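Local coordinates for transcriptional regulator, LacI family (PDB 3JY6), which probably regulates transcription as a LacI-family DNA-binding factor, with a periplasmic-binding-protein-like core of the kind that senses effectors in relatives, at residues D18-T23 with D218-R223; V104-E109 with I263-Q268; Q121-V126 with K182-A187; T214-T219 with T230-N235. One frame throughout, in Å; residues are numbered along the deposited sequence.

Contact 1: D18-T23 with D218-R223; sequences DDYFST and DTDFIR
The ring of Tyr20 lies against the backbone turn at Asp218 and Thr219, and this one ring carries most of the contact. Thr219 sits over one face of it: OG1 comes to 3.5 Å from Tyr20 CG, offset toward the rim, while Thr219 CA makes a CH-pi contact, 4.2 Å from the ring centroid and 19° off its normal. Further out along the ring, Tyr20 CE2 meets Asp218 CB at 3.6 Å, the two side chains crossing at nearly a right angle. Beside it the Asp218 carboxylate runs alongside Phe21, with OD2 at the ring edge, 4.1 Å from CD1.

Tyr20 reaches the turn because its CG stands anti to the backbone N (chi1 171°), swinging the ring off the first turn of helix 20-34. That turn is braced by Thr23 OG1, which donates to Tyr20 O at 3.1 Å. On the other side Glu190 OE2 accepts from Thr219 N and more weakly from Asp218 N. Pro236 and Met239 of helix 236-251 pack on Phe21, and Asp18 of the second subunit packs on Tyr20.

The contact joins the two lobes of the binding-protein fold across their cleft. Dispersion and a CH-pi touch hold it, so parting these surfaces would probably cost little in directional bonding, consistent with the lobe movement known for such folds.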
loop_
_atom_site.group_PDB
_atom_site.type_symbol
_atom_site.label_atom_id
_atom_site.label_comp_id
_atom_site.label_asym_id
_atom_site.label_seq_id
_atom_site.Cartn_x
_atom_site.Cartn_y
_atom_site.Cartn_z
ATOM N N ASP A 18 -4.193 3.679 -0.465
ATOM C CA ASP A 18 -3.017 3.798 0.406
ATOM C C ASP A 18 -3.109 2.796 1.544
ATOM O O ASP A 18 -2.111 2.508 2.197
ATOM C CB ASP A 18 -2.903 5.188 1.022
ATOM C CG ASP A 18 -2.535 6.241 0.014
ATOM O OD1 ASP A 18 -1.631 5.990 -0.826
ATOM O OD2 ASP A 18 -3.143 7.335 0.072
ATOM N N ASP A 19 -4.314 2.291 1.793
ATOM C CA ASP A 19 -4.521 1.322 2.861
ATOM C C ASP A 19 -4.131 -0.067 2.379
ATOM O O ASP A 19 -4.665 -0.563 1.392
ATOM C CB ASP A 19 -5.990 1.284 3.320
ATOM C CG ASP A 19 -6.496 2.633 3.810
ATOM O OD1 ASP A 19 -5.668 3.453 4.260
ATOM O OD2 ASP A 19 -7.726 2.873 3.763
ATOM N N TYR A 20 -3.198 -0.692 3.088
ATOM C CA TYR A 20 -2.755 -2.037 2.749
ATOM C C TYR A 20 -3.978 -2.967 2.734
ATOM O O TYR A 20 -4.039 -3.911 1.947
ATOM C CB TYR A 20 -1.736 -2.496 3.790
ATOM C CG TYR A 20 -1.322 -3.946 3.708
ATOM C CD1 TYR A 20 -0.335 -4.373 2.816
ATOM C CD2 TYR A 20 -1.890 -4.890 4.555
ATOM C CE1 TYR A 20 0.074 -5.701 2.780
ATOM C CE2 TYR A 20 -1.489 -6.220 4.527
ATOM C CZ TYR A 20 -0.505 -6.617 3.639
ATOM O OH TYR A 20 -0.097 -7.936 3.621
ATOM N N PHE A 21 -4.946 -2.689 3.609
ATOM C CA PHE A 21 -6.170 -3.484 3.698
ATOM C C PHE A 21 -6.882 -3.549 2.346
ATOM O O PHE A 21 -7.434 -4.579 1.973
ATOM C CB PHE A 21 -7.130 -2.870 4.726
ATOM C CG PHE A 21 -8.436 -3.609 4.866
ATOM C CD1 PHE A 21 -8.552 -4.688 5.741
ATOM C CD2 PHE A 21 -9.553 -3.232 4.114
ATOM C CE1 PHE A 21 -9.761 -5.383 5.874
ATOM C CE2 PHE A 21 -10.769 -3.918 4.234
ATOM C CZ PHE A 21 -10.877 -5.001 5.120
ATOM N N SER A 22 -6.873 -2.437 1.624
ATOM C CA SER A 22 -7.532 -2.354 0.332
ATOM C C SER A 22 -6.813 -3.098 -0.776
ATOM O O SER A 22 -7.429 -3.851 -1.530
ATOM C CB SER A 22 -7.696 -0.891 -0.079
ATOM O OG SER A 22 -8.666 -0.272 0.731
ATOM N N THR A 23 -5.512 -2.884 -0.885
ATOM C CA THR A 23 -4.759 -3.544 -1.932
ATOM C C THR A 23 -4.750 -5.044 -1.753
ATOM O O THR A 23 -4.767 -5.762 -2.738
ATOM C CB THR A 23 -3.324 -3.011 -2.010
ATOM O OG1 THR A 23 -2.705 -3.088 -0.719
ATOM C CG2 THR A 23 -3.332 -1.577 -2.495
ATOM N N ASP A 218 -2.575 -5.213 9.399
ATOM C CA ASP A 218 -2.237 -6.435 8.679
ATOM C C ASP A 218 -0.834 -6.436 8.069
ATOM O O ASP A 218 -0.310 -7.494 7.717
ATOM C CB ASP A 218 -3.300 -6.710 7.611
ATOM C CG ASP A 218 -4.668 -7.017 8.218
ATOM O OD1 ASP A 218 -4.846 -8.135 8.762
ATOM O OD2 ASP A 218 -5.562 -6.140 8.168
ATOM N N THR A 219 -0.224 -5.260 7.963
ATOM C CA THR A 219 1.112 -5.142 7.405
ATOM C C THR A 219 2.141 -5.924 8.234
ATOM O O THR A 219 2.124 -5.884 9.465
ATOM C CB THR A 219 1.544 -3.687 7.347
ATOM O OG1 THR A 219 0.839 -2.993 6.306
ATOM C CG2 THR A 219 2.979 -3.639 7.081
ATOM N N ASP A 220 3.055 -6.609 7.553
ATOM C CA ASP A 220 4.067 -7.413 8.227
ATOM C C ASP A 220 5.187 -6.626 8.878
ATOM O O ASP A 220 5.552 -6.879 10.019
ATOM C CB ASP A 220 4.742 -8.371 7.249
ATOM C CG ASP A 220 3.777 -9.038 6.305
ATOM O OD1 ASP A 220 2.936 -9.832 6.771
ATOM O OD2 ASP A 220 3.864 -8.773 5.085
ATOM N N PHE A 221 5.770 -5.681 8.155
ATOM C CA PHE A 221 6.901 -4.991 8.767
ATOM C C PHE A 221 6.720 -4.412 10.170
ATOM O O PHE A 221 7.698 -4.248 10.896
ATOM C CB PHE A 221 7.482 -3.949 7.808
ATOM C CG PHE A 221 6.485 -2.981 7.295
ATOM C CD1 PHE A 221 6.188 -1.838 8.032
ATOM C CD2 PHE A 221 5.878 -3.187 6.058
ATOM C CE1 PHE A 221 5.275 -0.890 7.572
ATOM C CE2 PHE A 221 4.955 -2.258 5.566
ATOM C CZ PHE A 221 4.655 -1.088 6.328
ATOM N N ILE A 222 5.504 -4.107 10.597
ATOM C CA ILE A 222 5.393 -3.593 11.974
ATOM C C ILE A 222 5.479 -4.790 12.869
ATOM O O ILE A 222 5.838 -4.675 14.039
ATOM C CB ILE A 222 4.041 -3.118 12.347
ATOM C CG1 ILE A 222 3.244 -2.866 11.078
ATOM C CG2 ILE A 222 4.183 -2.004 13.361
ATOM C CD1 ILE A 222 1.789 -3.194 11.310
ATOM N N ARG A 223 5.059 -5.936 12.346
ATOM C CA ARG A 223 5.060 -7.157 13.147
ATOM C C ARG A 223 6.409 -7.241 13.822
ATOM O O ARG A 223 6.515 -7.409 15.053
ATOM C CB ARG A 223 4.814 -8.389 12.246
#

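Contact 2: V104-E109 with I263-Q268; sequences VTDNFE and IPAKLQ
Asp106 and Val104 each accept one hydrogen bond from the segment 263-268. Ile263 N donates to Val104 O at 2.8 Å and almost straight, 175° at the hydrogen. Ala265 N donates to Asp106 OD1, also at 2.8 Å, using the syn lone pair of the carboxylate. The aspartate can do this because its CG sits between the backbone N and carbonyl carbon (chi1 57°), which turns the acid across to the backbone of Ala265 rather than onto the helix it precedes, where it makes no capping bond. Around Asp106 the chain forms an inverse gamma turn.

One CA-H...O contact adds to these bonds, from Thr105 CA to Ile263 O, 3.6 Å away. Packing is close beside the bonded carboxylate oxygen, with Pro264 CA 3.0 Å from Asp106 OD1. An alanine here would take away the carboxylate and would probably leave Ala265 N without its acceptor, leaving the loop at Pro264 and Ala265 freer to shift.

Apolar contact is small, chiefly Thr105 CG2 against Ala265 CB at 3.7 Å; the threonine hydroxyl bonds instead to Gln234 NE2. Lys266 folds back to give its NZ to Pro264 O at 2.8 Å and stays well short of the acid.

Strands 102-104 and 260-262 are neighbours in one lobe's parallel sheet, and both segments leave it here for the other lobe, as in the crossovers of type I periplasmic binding proteins. With an acid gripping a backbone N-H just beyond the Ile263 to Val104 backbone bond, the two crossovers are likely to move as a pair.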
loop_
_atom_site.group_PDB
_atom_site.type_symbol
_atom_site.label_atom_id
_atom_site.label_comp_id
_atom_site.label_asym_id
_atom_site.label_seq_id
_atom_site.Cartn_x
_atom_site.Cartn_y
_atom_site.Cartn_z
ATOM N N VAL A 104 -17.979 -9.072 6.345
ATOM C CA VAL A 104 -17.495 -8.217 7.409
ATOM C C VAL A 104 -16.659 -8.946 8.458
ATOM O O VAL A 104 -16.574 -10.177 8.481
ATOM C CB VAL A 104 -18.679 -7.539 8.151
ATOM C CG1 VAL A 104 -19.605 -6.844 7.168
ATOM C CG2 VAL A 104 -19.450 -8.581 8.958
ATOM N N THR A 105 -16.075 -8.149 9.342
ATOM C CA THR A 105 -15.258 -8.631 10.453
ATOM C C THR A 105 -16.116 -8.538 11.723
ATOM O O THR A 105 -17.008 -7.697 11.815
ATOM C CB THR A 105 -14.009 -7.726 10.663
ATOM O OG1 THR A 105 -13.217 -7.706 9.472
ATOM C CG2 THR A 105 -13.169 -8.224 11.832
ATOM N N ASP A 106 -15.848 -9.404 12.693
ATOM C CA ASP A 106 -16.569 -9.382 13.969
ATOM C C ASP A 106 -15.874 -8.283 14.776
ATOM O O ASP A 106 -15.170 -8.563 15.742
ATOM C CB ASP A 106 -16.414 -10.728 14.678
ATOM C CG ASP A 106 -14.951 -11.101 14.902
ATOM O OD1 ASP A 106 -14.156 -11.025 13.936
ATOM O OD2 ASP A 106 -14.598 -11.467 16.042
ATOM N N ASN A 107 -16.080 -7.037 14.363
ATOM C CA ASN A 107 -15.448 -5.879 14.992
ATOM C C ASN A 107 -15.604 -5.727 16.498
ATOM O O ASN A 107 -14.624 -5.429 17.192
ATOM C CB ASN A 107 -15.923 -4.610 14.293
ATOM C CG ASN A 107 -15.416 -4.519 12.872
ATOM O OD1 ASN A 107 -14.230 -4.282 12.644
ATOM N ND2 ASN A 107 -16.305 -4.728 11.907
ATOM N N PHE A 108 -16.828 -5.918 16.990
ATOM C CA PHE A 108 -17.118 -5.814 18.421
ATOM C C PHE A 108 -16.438 -6.950 19.179
ATOM O O PHE A 108 -15.666 -6.707 20.108
ATOM C CB PHE A 108 -18.629 -5.866 18.670
ATOM C CG PHE A 108 -19.007 -5.906 20.131
ATOM C CD1 PHE A 108 -18.884 -4.773 20.928
ATOM C CD2 PHE A 108 -19.483 -7.087 20.707
ATOM C CE1 PHE A 108 -19.227 -4.813 22.288
ATOM C CE2 PHE A 108 -19.826 -7.137 22.056
ATOM C CZ PHE A 108 -19.697 -5.995 22.850
ATOM N N GLU A 109 -16.716 -8.186 18.768
ATOM C CA GLU A 109 -16.139 -9.362 19.412
ATOM C C GLU A 109 -14.620 -9.383 19.375
ATOM O O GLU A 109 -13.977 -9.723 20.368
ATOM C CB GLU A 109 -16.678 -10.648 18.774
ATOM C CG GLU A 109 -18.049 -11.048 19.271
ATOM C CD GLU A 109 -18.107 -11.095 20.782
ATOM O OE1 GLU A 109 -17.188 -11.685 21.389
ATOM O OE2 GLU A 109 -19.068 -10.542 21.359
ATOM N N ILE A 263 -16.018 -12.928 8.821
ATOM C CA ILE A 263 -14.662 -13.443 8.756
ATOM C C ILE A 263 -14.032 -12.965 10.063
ATOM O O ILE A 263 -13.645 -11.808 10.188
ATOM C CB ILE A 263 -13.886 -12.845 7.562
ATOM C CG1 ILE A 263 -14.563 -13.238 6.239
ATOM C CG2 ILE A 263 -12.438 -13.320 7.600
ATOM C CD1 ILE A 263 -14.575 -14.718 5.955
ATOM N N PRO A 264 -13.948 -13.845 11.070
ATOM C CA PRO A 264 -13.358 -13.458 12.353
ATOM C C PRO A 264 -11.914 -12.966 12.270
ATOM O O PRO A 264 -11.071 -13.559 11.595
ATOM C CB PRO A 264 -13.489 -14.725 13.183
ATOM C CG PRO A 264 -13.402 -15.805 12.149
ATOM C CD PRO A 264 -14.288 -15.277 11.067
ATOM N N ALA A 265 -11.646 -11.856 12.943
ATOM C CA ALA A 265 -10.300 -11.312 12.966
ATOM C C ALA A 265 -9.497 -12.215 13.892
ATOM O O ALA A 265 -10.064 -12.941 14.713
ATOM C CB ALA A 265 -10.309 -9.884 13.507
ATOM N N LYS A 266 -8.180 -12.172 13.755
ATOM C CA LYS A 266 -7.319 -12.974 14.599
ATOM C C LYS A 266 -6.314 -12.115 15.362
ATOM O O LYS A 266 -5.614 -11.280 14.784
ATOM C CB LYS A 266 -6.568 -14.015 13.759
ATOM C CG LYS A 266 -7.462 -14.959 12.962
ATOM C CD LYS A 266 -8.577 -15.567 13.830
ATOM C CE LYS A 266 -9.387 -16.612 13.068
ATOM N NZ LYS A 266 -9.906 -16.117 11.754
ATOM N N LEU A 267 -6.265 -12.333 16.672
ATOM C CA LEU A 267 -5.331 -11.651 17.564
ATOM C C LEU A 267 -4.086 -12.505 17.437
ATOM O O LEU A 267 -4.068 -13.624 17.940
ATOM C CB LEU A 267 -5.849 -11.710 19.002
ATOM C CG LEU A 267 -4.915 -11.329 20.161
ATOM C CD1 LEU A 267 -4.508 -9.883 20.034
ATOM C CD2 LEU A 267 -5.623 -11.560 21.490
ATOM N N GLN A 268 -3.052 -11.996 16.770
ATOM C CA GLN A 268 -1.841 -12.781 16.587
ATOM C C GLN A 268 -0.555 -12.250 17.217
ATOM O O GLN A 268 -0.070 -11.167 16.876
ATOM C CB GLN A 268 -1.593 -13.021 15.097
ATOM C CG GLN A 268 -1.333 -11.751 14.299
ATOM C CD GLN A 268 -0.792 -12.043 12.916
ATOM O OE1 GLN A 268 -1.379 -12.822 12.157
ATOM N NE2 GLN A 268 0.336 -11.422 12.575
#

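Contact 3: Q121-V126 with K182-A187; sequences QGYQHV and KTVAFA
Lys182 lays its aliphatic end over one face of the Tyr123 ring: CE is 3.6 Å from the centroid and NZ 4.0 Å, a CH-pi and a cation-pi contact from the same side. A bend at chi3 (72°) curls the chain round Gly122 so that NZ also donates to Gln121 O at 2.8 Å. Gly122 ends the preceding helix in a Schellman motif; its positive phi suits glycine, and a CB there would run into Lys182 CD. Tyr123 CB, meanwhile, presses on Val184 CG2 at 3.3 Å, a close fit.

Beyond the tyrosine the chain segments become strands 125-131 and 183-187, inner neighbours in the parallel sheet of one lobe, with the helix-flanked, Rossmann-like layout of a binding-protein fold. His125 bridges Thr183, taking Lys182 O with its N and giving its own O to Val184 N at 2.9 Å.

On the face that carries His125 and Thr183, the two side chains lie side by side. His125 ND1 donates to Thr183 OG1 at 2.8 Å, the hydroxyl tilted 19° from the imidazole plane, while Thr183 OG1 also bonds Gln181 O. The far nitrogen of His125, NE2, bonds Asp154 OD2, which would probably favour a protonated ring. The opposite face is apolar: Val126 CG1 lies 3.9 Å from Phe186 CB, and Ile146 of helix 137-147 covers both residues.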
loop_
_atom_site.group_PDB
_atom_site.type_symbol
_atom_site.label_atom_id
_atom_site.label_comp_id
_atom_site.label_asym_id
_atom_site.label_seq_id
_atom_site.Cartn_x
_atom_site.Cartn_y
_atom_site.Cartn_z
ATOM N N GLN A 121 -3.307 -9.556 31.364
ATOM C CA GLN A 121 -1.870 -9.404 31.518
ATOM C C GLN A 121 -1.544 -8.210 32.404
ATOM O O GLN A 121 -0.377 -7.888 32.606
ATOM C CB GLN A 121 -1.181 -9.234 30.162
ATOM C CG GLN A 121 -1.399 -10.393 29.216
ATOM C CD GLN A 121 -0.142 -10.783 28.458
ATOM O OE1 GLN A 121 0.474 -9.963 27.765
ATOM N NE2 GLN A 121 0.245 -12.051 28.584
ATOM N N GLY A 122 -2.578 -7.546 32.912
ATOM C CA GLY A 122 -2.354 -6.408 33.785
ATOM C C GLY A 122 -2.682 -5.023 33.259
ATOM O O GLY A 122 -2.858 -4.104 34.043
ATOM N N TYR A 123 -2.744 -4.866 31.943
ATOM C CA TYR A 123 -3.046 -3.582 31.317
ATOM C C TYR A 123 -4.522 -3.229 31.521
ATOM O O TYR A 123 -5.395 -3.718 30.800
ATOM C CB TYR A 123 -2.712 -3.664 29.822
ATOM C CG TYR A 123 -1.274 -4.055 29.560
ATOM C CD1 TYR A 123 -0.255 -3.113 29.644
ATOM C CD2 TYR A 123 -0.929 -5.379 29.272
ATOM C CE1 TYR A 123 1.076 -3.473 29.449
ATOM C CE2 TYR A 123 0.399 -5.757 29.078
ATOM C CZ TYR A 123 1.399 -4.796 29.170
ATOM O OH TYR A 123 2.716 -5.151 28.998
ATOM N N GLN A 124 -4.793 -2.372 32.498
ATOM C CA GLN A 124 -6.168 -1.978 32.823
ATOM C C GLN A 124 -6.594 -0.671 32.160
ATOM O O GLN A 124 -7.789 -0.396 31.997
ATOM C CB GLN A 124 -6.301 -1.824 34.342
ATOM C CG GLN A 124 -5.626 -2.927 35.142
ATOM C CD GLN A 124 -6.514 -4.136 35.345
ATOM O OE1 GLN A 124 -7.454 -4.106 36.141
ATOM N NE2 GLN A 124 -6.225 -5.206 34.621
ATOM N N HIS A 125 -5.611 0.136 31.787
ATOM C CA HIS A 125 -5.873 1.434 31.183
ATOM C C HIS A 125 -5.699 1.405 29.669
ATOM O O HIS A 125 -4.587 1.241 29.167
ATOM C CB HIS A 125 -4.933 2.459 31.816
ATOM C CG HIS A 125 -4.976 3.809 31.177
ATOM N ND1 HIS A 125 -3.835 4.535 30.921
ATOM C CD2 HIS A 125 -6.011 4.567 30.748
ATOM C CE1 HIS A 125 -4.163 5.683 30.358
ATOM N NE2 HIS A 125 -5.478 5.728 30.242
ATOM N N VAL A 126 -6.797 1.570 28.940
ATOM C CA VAL A 126 -6.725 1.545 27.488
ATOM C C VAL A 126 -6.811 2.936 26.875
ATOM O O VAL A 126 -7.696 3.727 27.201
ATOM C CB VAL A 126 -7.839 0.669 26.889
ATOM C CG1 VAL A 126 -7.592 0.470 25.391
ATOM C CG2 VAL A 126 -7.893 -0.665 27.609
ATOM N N LYS A 182 -1.093 0.012 34.207
ATOM C CA LYS A 182 -0.412 -0.505 33.020
ATOM C C LYS A 182 -1.336 -0.076 31.902
ATOM O O LYS A 182 -2.559 -0.138 32.045
ATOM C CB LYS A 182 -0.283 -2.037 33.043
ATOM C CG LYS A 182 0.805 -2.559 33.965
ATOM C CD LYS A 182 0.920 -4.090 33.926
ATOM C CE LYS A 182 1.521 -4.597 32.615
ATOM N NZ LYS A 182 1.775 -6.075 32.632
ATOM N N THR A 183 -0.751 0.353 30.792
ATOM C CA THR A 183 -1.536 0.878 29.686
ATOM C C THR A 183 -1.312 0.223 28.329
ATOM O O THR A 183 -0.193 -0.165 27.999
ATOM C CB THR A 183 -1.245 2.385 29.529
ATOM O OG1 THR A 183 -1.471 3.040 30.780
ATOM C CG2 THR A 183 -2.139 3.008 28.455
ATOM N N VAL A 184 -2.390 0.122 27.550
ATOM C CA VAL A 184 -2.337 -0.410 26.188
ATOM C C VAL A 184 -2.789 0.705 25.245
ATOM O O VAL A 184 -3.907 1.221 25.386
ATOM C CB VAL A 184 -3.355 -1.531 25.900
ATOM C CG1 VAL A 184 -2.743 -2.547 24.954
ATOM C CG2 VAL A 184 -3.883 -2.129 27.161
ATOM N N ALA A 185 -1.940 1.069 24.293
ATOM C CA ALA A 185 -2.315 2.071 23.305
ATOM C C ALA A 185 -2.965 1.190 22.223
ATOM O O ALA A 185 -2.299 0.332 21.640
ATOM C CB ALA A 185 -1.079 2.781 22.769
ATOM N N PHE A 186 -4.261 1.386 21.984
ATOM C CA PHE A 186 -5.023 0.577 21.024
ATOM C C PHE A 186 -5.467 1.394 19.796
ATOM O O PHE A 186 -6.357 2.238 19.882
ATOM C CB PHE A 186 -6.235 -0.000 21.771
ATOM C CG PHE A 186 -6.866 -1.226 21.138
ATOM C CD1 PHE A 186 -7.469 -2.183 21.957
ATOM C CD2 PHE A 186 -6.938 -1.388 19.762
ATOM C CE1 PHE A 186 -8.134 -3.279 21.417
ATOM C CE2 PHE A 186 -7.600 -2.475 19.207
ATOM C CZ PHE A 186 -8.201 -3.424 20.035
ATOM N N ALA A 187 -4.826 1.138 18.661
ATOM C CA ALA A 187 -5.151 1.828 17.416
ATOM C C ALA A 187 -6.297 1.094 16.718
ATOM O O ALA A 187 -6.237 -0.117 16.506
ATOM C CB ALA A 187 -3.920 1.875 16.506
#

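Contact 4: T214-T219 with T230-N235; sequences TGFADT and TLITQN
Ile232 fits against Gly215 and Phe216 where strand 211-215, at the edge of one lobe's parallel sheet, passes beside strand 231-233 on a crossover between the lobes, as in type I periplasmic binding folds. Its CB rests 3.6 Å from Gly215 O, and CG1 stays near the same oxygen, at 3.9 Å. From there the branches part: CG2 nears Phe216 CE1, and the tip, CD1, sits above the Phe216 ring, 4.2 Å from the centroid and 18° off its normal. Arg142 makes a cation-pi contact with that same ring.

Beneath the side chains one bridge joins the backbones: Ile232 N donates to Gly215 O at 2.9 Å and Ala217 N to Ile232 O at 3.0 Å. The extended, positive-phi backbone of Gly215 would jam a CB against the preceding carbonyl.

Past the bridge, the Asp218 carboxylate takes over. With CG beside its own backbone N (chi1 -65°), OD1 is set before two successive N-H groups, those of Gln234 and Asn235, though both bonds are weak. A leucine in its place would probably leave those two amides without their acceptor just where helix 236-251 is about to begin. Gln234 sends its NE2 to Asp92 OD1.

At the other end Thr214 OG1 donates to Thr230 O over 2.7 Å, the donor tilted 16° from the carbonyl plane.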
loop_
_atom_site.group_PDB
_atom_site.type_symbol
_atom_site.label_atom_id
_atom_site.label_comp_id
_atom_site.label_asym_id
_atom_site.label_seq_id
_atom_site.Cartn_x
_atom_site.Cartn_y
_atom_site.Cartn_z
ATOM N N THR A 214 -1.279 -2.283 20.686
ATOM C CA THR A 214 -1.883 -3.211 19.759
ATOM C C THR A 214 -2.780 -2.408 18.828
ATOM O O THR A 214 -2.804 -1.178 18.875
ATOM C CB THR A 214 -2.749 -4.217 20.521
ATOM O OG1 THR A 214 -3.268 -5.207 19.617
ATOM C CG2 THR A 214 -3.900 -3.483 21.208
ATOM N N GLY A 215 -3.535 -3.119 18.004
ATOM C CA GLY A 215 -4.442 -2.465 17.087
ATOM C C GLY A 215 -4.792 -3.362 15.916
ATOM O O GLY A 215 -4.317 -4.501 15.825
ATOM N N PHE A 216 -5.640 -2.844 15.031
ATOM C CA PHE A 216 -6.036 -3.565 13.827
ATOM C C PHE A 216 -5.002 -3.172 12.783
ATOM O O PHE A 216 -4.923 -2.004 12.392
ATOM C CB PHE A 216 -7.436 -3.132 13.394
ATOM C CG PHE A 216 -8.525 -3.614 14.309
ATOM C CD1 PHE A 216 -9.338 -4.682 13.937
ATOM C CD2 PHE A 216 -8.733 -3.007 15.549
ATOM C CE1 PHE A 216 -10.346 -5.142 14.787
ATOM C CE2 PHE A 216 -9.732 -3.460 16.399
ATOM C CZ PHE A 216 -10.544 -4.530 16.019
ATOM N N ALA A 217 -4.201 -4.145 12.356
ATOM C CA ALA A 217 -3.145 -3.921 11.382
ATOM C C ALA A 217 -2.785 -5.240 10.711
ATOM O O ALA A 217 -2.688 -6.264 11.375
ATOM C CB ALA A 217 -1.918 -3.347 12.080
ATOM N N ASP A 218 -2.575 -5.213 9.399
ATOM C CA ASP A 218 -2.237 -6.435 8.679
ATOM C C ASP A 218 -0.834 -6.436 8.069
ATOM O O ASP A 218 -0.310 -7.494 7.717
ATOM C CB ASP A 218 -3.300 -6.710 7.611
ATOM C CG ASP A 218 -4.668 -7.017 8.218
ATOM O OD1 ASP A 218 -4.846 -8.135 8.762
ATOM O OD2 ASP A 218 -5.562 -6.140 8.168
ATOM N N THR A 219 -0.224 -5.260 7.963
ATOM C CA THR A 219 1.112 -5.142 7.405
ATOM C C THR A 219 2.141 -5.924 8.234
ATOM O O THR A 219 2.124 -5.884 9.465
ATOM C CB THR A 219 1.544 -3.687 7.347
ATOM O OG1 THR A 219 0.839 -2.993 6.306
ATOM C CG2 THR A 219 2.979 -3.639 7.081
ATOM N N THR A 230 1.718 -7.425 19.785
ATOM C CA THR A 230 0.642 -8.353 19.512
ATOM C C THR A 230 -0.456 -7.606 18.780
ATOM O O THR A 230 -1.043 -6.651 19.317
ATOM C CB THR A 230 0.134 -8.992 20.811
ATOM O OG1 THR A 230 0.782 -10.285 21.003
ATOM C CG2 THR A 230 -1.420 -9.109 20.766
ATOM N N LEU A 231 -0.750 -8.024 17.552
ATOM C CA LEU A 231 -1.779 -7.327 16.769
ATOM C C LEU A 231 -2.984 -8.108 16.262
ATOM O O LEU A 231 -2.995 -9.343 16.227
ATOM C CB LEU A 231 -1.117 -6.662 15.566
ATOM C CG LEU A 231 0.222 -5.915 15.865
ATOM C CD1 LEU A 231 0.952 -5.760 14.518
ATOM C CD2 LEU A 231 -0.025 -4.548 16.609
ATOM N N ILE A 232 -4.018 -7.372 15.861
ATOM C CA ILE A 232 -5.229 -8.005 15.341
ATOM C C ILE A 232 -5.287 -7.891 13.822
ATOM O O ILE A 232 -5.256 -6.791 13.273
ATOM C CB ILE A 232 -6.505 -7.373 15.911
ATOM C CG1 ILE A 232 -6.431 -7.325 17.432
ATOM C CG2 ILE A 232 -7.715 -8.231 15.505
ATOM C CD1 ILE A 232 -7.385 -6.311 18.043
ATOM N N THR A 233 -5.362 -9.027 13.138
ATOM C CA THR A 233 -5.402 -8.998 11.682
ATOM C C THR A 233 -6.797 -9.308 11.199
ATOM O O THR A 233 -7.453 -10.193 11.737
ATOM C CB THR A 233 -4.440 -10.028 11.041
ATOM O OG1 THR A 233 -4.891 -11.358 11.335
ATOM C CG2 THR A 233 -3.029 -9.858 11.593
ATOM N N GLN A 234 -7.251 -8.566 10.192
ATOM C CA GLN A 234 -8.574 -8.790 9.616
ATOM C C GLN A 234 -8.613 -9.824 8.491
ATOM O O GLN A 234 -9.697 -10.221 8.083
ATOM C CB GLN A 234 -9.146 -7.484 9.081
ATOM C CG GLN A 234 -9.950 -6.701 10.078
ATOM C CD GLN A 234 -10.433 -5.397 9.491
ATOM O OE1 GLN A 234 -9.687 -4.411 9.412
ATOM N NE2 GLN A 234 -11.686 -5.384 9.054
ATOM N N ASN A 235 -7.446 -10.257 8.000
ATOM C CA ASN A 235 -7.382 -11.237 6.908
ATOM C C ASN A 235 -7.997 -10.610 5.643
ATOM O O ASN A 235 -8.875 -11.200 5.026
ATOM C CB ASN A 235 -8.206 -12.492 7.253
ATOM C CG ASN A 235 -7.505 -13.428 8.220
ATOM O OD1 ASN A 235 -8.156 -14.133 9.009
ATOM N ND2 ASN A 235 -6.183 -13.467 8.151
#

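How the contacts relate
Contact 4 lies at the middle of the set. It shares Asp218 and Thr219 with contact 1, whose centre is 9 Å away, and Phe21 CE1 touches Gln234 OE1 at 3.7 Å. Contact 2, its centre 10 Å from that of contact 4, joins it through the small antiparallel sheet, Gln268 N lying 2.7 Å from Leu231 O in a probable hydrogen bond. Contact 3 belongs wholly to one lobe and meets contact 4 along strands 183-187 and 211-215, with Phe186 CZ 3.6 Å from Ile232 CD1. Contacts 1 and 2 do not touch: contact 1 spans the lobes at the cleft where relatives bind their effectors, while contact 2 ties two connections between the lobes together.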